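Local coordinates for type IV secretion protein Dot (Legionella pneumophila, PDB 6KS5) that is a deubiquitinase effector, probably delivered by the type IV secretion system, that regulates the association of polyubiquitin with the Legionella phagosome, at residues Tyr167-Asn170 against Arg171-Thr175. Sequence-based numbering, arbitrary orientation.
Sequences YFYN and RSEST
Tyr167 and Arg171 lie one turn apart late in helix 162-173, where the bonding becomes uneven and mixes i+3 with i+4 bonds. Arg171 N makes the i to i+4 bond to Tyr167 O, at 3.0 Å. One residue on, Ser172 donates its hydroxyl instead: OG reaches Phe168 O at 3.3 Å, almost in line with that carbonyl, while Ser172 N turns to Tyr169 O, a 3-10-like bond with the donor well above the carbonyl plane. A short side chain suits this place, because with OG beside its own backbone N (chi1 -39°) it can fold back on the preceding turn. Glu173 N bonds only weakly to Tyr169 O and Asn170 O, but Ser174 N again makes a fairly straight i to i+4 hydrogen bond, 2.8 Å to Asn170 O.

Against these carbonyl bonds, the outer side-chain contacts are loose, and Ser172 and Glu173 are exposed. Arg171 has a chain long enough to set its CD methylene alone obliquely by the ring, 3.7 Å from Tyr167 CE2, while its charged end goes on to a long, weak ion pair with Glu184. Glu173 OE2 only grazes Tyr169 CE1 at 4.1 Å; its acidic group suits the site by offering OE1 to the Ser142 hydroxyl, which holds it. The buried Phe168 suits the inner side of the helix: its ring packs against Lys138 of helix 130-140 and Asp193 and Ile197 of helix 193-214.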
# COMPACT_ATOMS: atom_id res chain seq x y z
N TYR A 167 -15.66 14.81 -13.56
CA TYR A 167 -16.39 14.95 -14.81
C TYR A 167 -17.58 14.00 -14.84
O TYR A 167 -18.68 14.38 -15.25
CB TYR A 167 -15.45 14.70 -15.99
CG TYR A 167 -16.10 14.91 -17.33
CD1 TYR A 167 -16.34 16.19 -17.82
CD2 TYR A 167 -16.49 13.83 -18.10
CE1 TYR A 167 -16.94 16.38 -19.04
CE2 TYR A 167 -17.09 14.01 -19.33
CZ TYR A 167 -17.32 15.28 -19.79
OH TYR A 167 -17.92 15.44 -21.01
N PHE A 168 -17.39 12.76 -14.38
CA PHE A 168 -18.47 11.78 -14.34
C PHE A 168 -19.62 12.25 -13.46
O PHE A 168 -20.79 12.04 -13.79
CB PHE A 168 -17.94 10.43 -13.85
CG PHE A 168 -18.93 9.31 -13.92
CD1 PHE A 168 -19.84 9.22 -14.96
CD2 PHE A 168 -18.93 8.31 -12.95
CE1 PHE A 168 -20.74 8.17 -15.03
CE2 PHE A 168 -19.84 7.26 -13.01
CZ PHE A 168 -20.74 7.19 -14.06
N TYR A 169 -19.30 12.90 -12.34
CA TYR A 169 -20.35 13.31 -11.41
C TYR A 169 -21.22 14.41 -12.00
O TYR A 169 -22.42 14.22 -12.22
CB TYR A 169 -19.72 13.78 -10.09
CG TYR A 169 -20.68 14.53 -9.20
CD1 TYR A 169 -21.72 13.87 -8.56
CD2 TYR A 169 -20.54 15.89 -8.99
CE1 TYR A 169 -22.60 14.55 -7.75
CE2 TYR A 169 -21.42 16.58 -8.17
CZ TYR A 169 -22.45 15.91 -7.55
OH TYR A 169 -23.32 16.59 -6.74
N ASN A 170 -20.62 15.56 -12.29
CA ASN A 170 -21.41 16.70 -12.73
C ASN A 170 -21.99 16.49 -14.12
O ASN A 170 -23.00 17.13 -14.46
CB ASN A 170 -20.56 17.98 -12.67
CG ASN A 170 -19.53 18.05 -13.78
OD1 ASN A 170 -18.36 17.71 -13.58
ND2 ASN A 170 -19.94 18.53 -14.95
N ARG A 171 -21.41 15.61 -14.92
CA ARG A 171 -21.96 15.38 -16.25
C ARG A 171 -23.35 14.76 -16.18
O ARG A 171 -24.20 15.07 -17.02
CB ARG A 171 -21.01 14.48 -17.05
CG ARG A 171 -21.50 14.16 -18.45
CD ARG A 171 -20.70 13.04 -19.12
NE ARG A 171 -21.45 12.48 -20.24
CZ ARG A 171 -22.66 11.93 -20.15
NH1 ARG A 171 -23.26 11.79 -18.97
NH2 ARG A 171 -23.27 11.47 -21.24
N SER A 172 -23.61 13.94 -15.15
CA SER A 172 -24.90 13.31 -14.96
C SER A 172 -25.79 14.05 -13.97
O SER A 172 -26.94 13.64 -13.78
CB SER A 172 -24.72 11.87 -14.50
OG SER A 172 -23.63 11.23 -15.15
N GLU A 173 -25.30 15.12 -13.35
CA GLU A 173 -26.11 15.93 -12.46
C GLU A 173 -26.49 17.28 -13.06
O GLU A 173 -27.52 17.85 -12.68
CB GLU A 173 -25.39 16.15 -11.12
CG GLU A 173 -26.28 16.70 -9.99
CD GLU A 173 -26.78 15.63 -9.04
OE1 GLU A 173 -27.52 15.98 -8.08
OE2 GLU A 173 -26.45 14.43 -9.23
N SER A 174 -25.69 17.79 -13.99
CA SER A 174 -26.01 19.01 -14.73
C SER A 174 -26.19 18.68 -16.20
O SER A 174 -25.60 17.73 -16.72
CB SER A 174 -24.90 20.07 -14.56
OG SER A 174 -24.92 21.00 -15.64
N THR A 175 -27.01 19.48 -16.88
CA THR A 175 -27.33 19.24 -18.29
C THR A 175 -26.33 19.87 -19.25
O THR A 175 -26.34 19.54 -20.44
CB THR A 175 -28.74 19.76 -18.59
OG1 THR A 175 -29.59 19.45 -17.49
CG2 THR A 175 -29.31 19.11 -19.85